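Side-chain contacts in class D beta-lactamase (Fusobacterium nucleatum subsp. polymorphum, PDB 4IED), which probably hydrolyses beta-lactam antibiotics such as penicillins to substituted beta-amino acids, acting as a class D beta-lactamase: residues F144-P149 and A200-V205; I184-D189 and I242-F247. One frame throughout, in Å; residues are numbered along the deposited sequence. Where two conformers were deposited one is given.

Contact 1: residues F144-P149 and A200-V205; sequences FWLEGP and ATDNIV
N203 reaches across from one loop to the other and donates from ND2 to the backbone O of E147, 3.0 Å away, in a fairly straight bond (163° at the hydrogen). The acceptor lies close to the plane of the amide, while the donor stands tilted by 28° from the carbonyl plane of E147. With CG anti to the backbone N (chi1 -165°), the short N203 side chain points its amide at this carbonyl, and its CB rests 4.1 Å from CB of E147. Asparagine suits the place twice over: it tolerates the positive phi found here, and its amide supplies an N-H. The CB of D202 approaches that same E147 CB to 3.9 Å, so the tight part is a small patch of methylenes beside the asparagine bond. Next to this patch, L146 and D202 lie side by side and point the same way, and a leucine methyl, CD1, touches the carboxylate oxygen OD2 at 3.7 Å.

In the class D fold, 200-205 is the loop leaving sheet strand 192-200. The other segment, which includes W145, lies in the loop between helices 108-130 and 154-165; NE1 of W145 hydrogen-bonds the carboxylated lysine KCX at position 60. L146 turns its second methyl, CD2, onto one face of that tryptophan.

Away from the methylene patch the loops are joined through water. The O of L146 accepts from two waters: one is itself held by the N of T201, and the other also donates to the O of D202 at 2.6 Å. On this solvent side, acidic residues fit, and the like-charged carboxylates of E147 and D202 stay apart, OE1 and OD2 5.0 Å from each other.

Contact 2: residues I184-D189 and I242-F247; sequences ILEKKD and IVREYF
A surface salt-bridge network ties the edge strand 184-187 of the central antiparallel sheet to the C-terminal helix 238-249, with E186 in the middle and R244 and K188 as its cationic partners. R244 meets the carboxylate end-on. NH1 and NH2 both donate to the one oxygen OE1 of E186, NH1 at 2.8 Å and NH2 at an equal distance, so the arginine forks around a single acceptor instead of pairing off with both carboxylate oxygens. The fork bends both bonds, by nearly the same amount. OE1 sits in the guanidinium plane and is approached nearly in line with its own C-O bond, and the two flat groups are close to coplanar, 24° apart.

Two long, stretched side chains are needed, because the CA atoms of E186 and R244 are 11.3 Å from each other. E186 sets CG anti to the backbone N (chi1 178°) and stays extended, which sends the carboxylate outward from the strand to the helix; arginine is straight from CG to NE and covers the remaining distance. OE2, left over by the arginine, accepts from NZ of K188 at 2.7 Å, on the anti side and 28° out of the carboxylate plane. The lysine and arginine thus hold different oxygens, their charged ends well separated, and each would be expected to favour the ionised carboxylate.

L185 and E186 both face L193 on the neighbouring strand, a classic beta bulge, and R244 also touches L193. A second acidic partner of R244, E240, lies one helical turn earlier and bridges to NE. Surface ion pairs thus clamp the C-terminal helix to the edge strand of the antiparallel sheet in this beta-lactamase fold.

How the contacts relate
Contact 1 and contact 2 lie on opposite sides of the chain's centre, their own centres 28 Å apart and their nearest atoms about 15 Å apart, without touching. Along the chain the segments alternate: 144-149, 184-189, 200-205, then 242-247. Strand 192-200 connects them, since it pairs with edge strand 184-187 of contact 2 and runs on into loop 200-205 of contact 1. All four segments lie within the one transpeptidase family region. The two contacts thus tie different parts of the chain to the same sheet: contact 1 joins the end of strand 192-200 to the loop carrying W145, near the carboxylated lysine, while contact 2, away from the annotated sites, joins the sheet edge to the C-terminal helix.

Contact 1: residues F144-P149 and A200-V205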
# COMPACT_ATOMS: atom_id res chain seq x y z
N PHE A 144 -4.69 -8.46 11.90
CA PHE A 144 -4.87 -9.38 10.78
C PHE A 144 -4.10 -9.05 9.54
O PHE A 144 -3.91 -9.92 8.76
CB PHE A 144 -6.37 -9.57 10.44
CG PHE A 144 -7.06 -8.30 9.96
CD1 PHE A 144 -7.07 -7.98 8.63
CD2 PHE A 144 -7.75 -7.45 10.83
CE1 PHE A 144 -7.62 -6.79 8.16
CE2 PHE A 144 -8.28 -6.26 10.39
CZ PHE A 144 -8.28 -5.97 9.04
N TRP A 145 -3.81 -7.74 9.32
CA TRP A 145 -3.05 -7.33 8.16
C TRP A 145 -1.53 -7.36 8.36
O TRP A 145 -0.78 -7.13 7.42
CB TRP A 145 -3.43 -5.93 7.72
CG TRP A 145 -3.04 -4.86 8.78
CD1 TRP A 145 -1.99 -4.05 8.76
CD2 TRP A 145 -3.87 -4.41 9.89
NE1 TRP A 145 -1.99 -3.21 9.81
CE2 TRP A 145 -3.15 -3.38 10.54
CE3 TRP A 145 -5.13 -4.77 10.37
CZ2 TRP A 145 -3.65 -2.68 11.65
CZ3 TRP A 145 -5.63 -4.10 11.44
CH2 TRP A 145 -4.88 -3.04 12.09
N LEU A 146 -1.05 -7.64 9.59
CA LEU A 146 0.37 -7.60 9.91
C LEU A 146 1.03 -8.90 10.24
O LEU A 146 2.28 -9.05 10.14
CB LEU A 146 0.67 -6.48 10.95
CG LEU A 146 -0.07 -6.52 12.17
CD1 LEU A 146 0.67 -7.29 13.22
CD2 LEU A 146 -0.29 -5.04 12.69
N GLU A 147 0.25 -9.90 10.56
CA GLU A 147 0.83 -11.22 10.96
C GLU A 147 0.02 -12.39 10.38
O GLU A 147 0.09 -13.51 10.88
CB GLU A 147 0.89 -11.35 12.49
CG GLU A 147 -0.46 -11.31 13.20
CD GLU A 147 -0.52 -11.58 14.68
OE1 GLU A 147 0.50 -11.19 15.30
OE2 GLU A 147 -1.63 -12.10 15.12
N GLY A 148 -0.74 -12.18 9.33
CA GLY A 148 -1.77 -13.16 8.95
C GLY A 148 -3.06 -12.91 9.76
O GLY A 148 -3.04 -12.34 10.88
N PRO A 149 -4.18 -13.49 9.27
CA PRO A 149 -4.25 -14.33 8.11
C PRO A 149 -4.47 -13.63 6.80
O PRO A 149 -4.40 -14.30 5.73
CB PRO A 149 -5.41 -15.22 8.42
CG PRO A 149 -6.33 -14.36 9.21
CD PRO A 149 -5.43 -13.52 10.07
N ALA A 200 6.38 -6.64 6.32
CA ALA A 200 5.79 -7.76 7.05
C ALA A 200 6.90 -8.52 7.79
O ALA A 200 7.63 -9.23 7.15
CB ALA A 200 5.07 -8.68 6.12
N THR A 201 6.90 -8.40 9.10
CA THR A 201 8.00 -8.99 9.89
C THR A 201 7.51 -10.02 10.90
O THR A 201 8.32 -10.72 11.50
CB THR A 201 8.81 -7.95 10.64
OG1 THR A 201 7.91 -7.16 11.45
CG2 THR A 201 9.46 -6.98 9.70
N ASP A 202 6.24 -10.06 11.19
CA ASP A 202 5.69 -10.93 12.21
C ASP A 202 5.12 -12.21 11.65
O ASP A 202 4.52 -12.23 10.58
CB ASP A 202 4.55 -10.21 12.93
CG ASP A 202 5.02 -9.01 13.78
OD1 ASP A 202 6.10 -9.04 14.33
OD2 ASP A 202 4.19 -8.13 14.05
N ASN A 203 5.34 -13.31 12.33
CA ASN A 203 4.80 -14.58 11.91
C ASN A 203 5.28 -15.03 10.53
O ASN A 203 4.49 -15.53 9.75
CB ASN A 203 3.30 -14.61 12.10
CG ASN A 203 2.70 -15.99 12.03
OD1 ASN A 203 3.31 -16.97 12.49
ND2 ASN A 203 1.54 -16.11 11.36
N ILE A 204 6.58 -14.78 10.26
CA ILE A 204 7.14 -15.10 8.98
C ILE A 204 8.67 -15.30 9.14
O ILE A 204 9.32 -14.55 9.87
CB ILE A 204 6.78 -13.93 8.03
CG1 ILE A 204 6.97 -14.28 6.61
CG2 ILE A 204 7.47 -12.61 8.39
CD1 ILE A 204 6.38 -13.19 5.72
N VAL A 205 9.24 -16.27 8.43
CA VAL A 205 10.66 -16.49 8.55
C VAL A 205 11.45 -15.45 7.76
O VAL A 205 12.45 -14.91 8.23
CB VAL A 205 11.01 -17.92 8.10
CG1 VAL A 205 12.55 -18.17 8.11
CG2 VAL A 205 10.49 -18.90 9.13
O HOH W 1 4.46 -7.25 10.38
O HOH W 2 4.34 -10.15 9.00

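Contact 2: residues I184-D189 and I242-F247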
# COMPACT_ATOMS: atom_id res chain seq x y z
N ILE A 184 -0.15 11.18 -1.50
CA ILE A 184 0.75 11.88 -2.36
C ILE A 184 2.16 11.81 -1.76
O ILE A 184 2.35 12.27 -0.63
CB ILE A 184 0.31 13.32 -2.59
CG1 ILE A 184 -1.04 13.32 -3.34
CG2 ILE A 184 1.42 13.99 -3.36
CD1 ILE A 184 -1.68 14.68 -3.44
N LEU A 185 3.09 11.38 -2.58
CA LEU A 185 4.51 11.34 -2.20
C LEU A 185 5.35 12.37 -2.88
O LEU A 185 6.07 13.11 -2.26
CB LEU A 185 5.04 9.94 -2.48
CG LEU A 185 4.43 8.73 -1.70
CD1 LEU A 185 5.03 7.43 -2.26
CD2 LEU A 185 4.53 8.89 -0.19
N GLU A 186 5.18 12.51 -4.21
CA GLU A 186 5.96 13.55 -4.93
C GLU A 186 5.12 14.02 -6.08
O GLU A 186 4.72 13.23 -6.98
CB GLU A 186 7.23 12.92 -5.53
CG GLU A 186 8.07 13.90 -6.33
CD GLU A 186 9.38 13.42 -6.94
OE1 GLU A 186 9.72 12.25 -6.70
OE2 GLU A 186 10.08 14.21 -7.59
N LYS A 187 4.83 15.34 -6.03
CA LYS A 187 4.05 16.04 -7.08
C LYS A 187 5.02 16.92 -7.82
O LYS A 187 5.61 17.84 -7.25
CB LYS A 187 2.96 16.90 -6.45
CG LYS A 187 2.00 17.56 -7.46
CD LYS A 187 2.31 19.01 -7.79
CE LYS A 187 1.30 19.69 -8.71
NZ LYS A 187 1.36 19.07 -10.02
N LYS A 188 5.15 16.65 -9.12
CA LYS A 188 5.94 17.47 -10.06
C LYS A 188 5.06 17.87 -11.25
O LYS A 188 3.92 17.40 -11.37
CB LYS A 188 7.21 16.73 -10.55
CG LYS A 188 8.24 16.49 -9.42
CD LYS A 188 8.84 17.81 -8.88
CE LYS A 188 10.20 17.73 -8.16
NZ LYS A 188 10.06 16.84 -7.01
N ASP A 189 5.58 18.73 -12.15
CA ASP A 189 4.76 19.17 -13.24
C ASP A 189 4.31 17.98 -14.10
O ASP A 189 3.17 18.02 -14.60
CB ASP A 189 5.51 20.18 -14.13
CG ASP A 189 5.77 21.52 -13.45
OD1 ASP A 189 5.20 21.79 -12.38
OD2 ASP A 189 6.41 22.37 -14.13
N ILE A 242 14.02 0.78 -6.43
CA ILE A 242 13.82 0.00 -7.64
C ILE A 242 12.65 0.56 -8.45
O ILE A 242 12.71 0.69 -9.68
CB ILE A 242 13.57 -1.52 -7.32
CG1 ILE A 242 14.89 -2.10 -6.80
CG2 ILE A 242 12.97 -2.25 -8.51
CD1 ILE A 242 14.73 -3.41 -6.10
N VAL A 243 11.57 0.88 -7.72
CA VAL A 243 10.44 1.52 -8.42
C VAL A 243 10.81 2.81 -9.13
O VAL A 243 10.51 2.97 -10.36
CB VAL A 243 9.27 1.72 -7.45
CG1 VAL A 243 8.12 2.48 -8.15
CG2 VAL A 243 8.76 0.38 -6.96
N ARG A 244 11.56 3.68 -8.46
CA ARG A 244 11.97 4.94 -9.14
C ARG A 244 12.91 4.66 -10.27
O ARG A 244 12.89 5.34 -11.29
CB ARG A 244 12.58 5.87 -8.08
CG ARG A 244 11.60 6.53 -7.16
CD ARG A 244 12.22 7.42 -6.10
NE ARG A 244 11.22 8.19 -5.40
CZ ARG A 244 10.82 9.39 -5.79
NH1 ARG A 244 11.25 9.95 -6.89
NH2 ARG A 244 9.88 10.00 -5.06
N GLU A 245 13.79 3.65 -10.17
CA GLU A 245 14.75 3.40 -11.25
C GLU A 245 13.96 2.97 -12.50
O GLU A 245 14.26 3.39 -13.61
CB GLU A 245 15.81 2.36 -10.81
CG GLU A 245 16.87 2.97 -9.88
CD GLU A 245 18.03 2.10 -9.45
OE1 GLU A 245 18.52 1.30 -10.28
OE2 GLU A 245 18.49 2.34 -8.26
N TYR A 246 12.96 2.10 -12.35
CA TYR A 246 12.17 1.70 -13.50
C TYR A 246 11.45 2.91 -14.09
O TYR A 246 11.44 3.10 -15.34
CB TYR A 246 11.11 0.64 -13.08
CG TYR A 246 10.10 0.33 -14.18
CD1 TYR A 246 10.46 -0.50 -15.19
CD2 TYR A 246 8.85 0.90 -14.19
CE1 TYR A 246 9.64 -0.79 -16.29
CE2 TYR A 246 8.00 0.66 -15.30
CZ TYR A 246 8.39 -0.20 -16.30
OH TYR A 246 7.56 -0.52 -17.38
N PHE A 247 10.79 3.72 -13.27
CA PHE A 247 10.04 4.87 -13.83
C PHE A 247 10.94 5.97 -14.40
O PHE A 247 10.50 6.66 -15.33
CB PHE A 247 9.02 5.39 -12.85
CG PHE A 247 7.82 4.51 -12.71
CD1 PHE A 247 6.91 4.40 -13.79
CD2 PHE A 247 7.54 3.85 -11.56
CE1 PHE A 247 5.87 3.58 -13.75
CE2 PHE A 247 6.42 3.00 -11.51
CZ PHE A 247 5.58 2.92 -12.58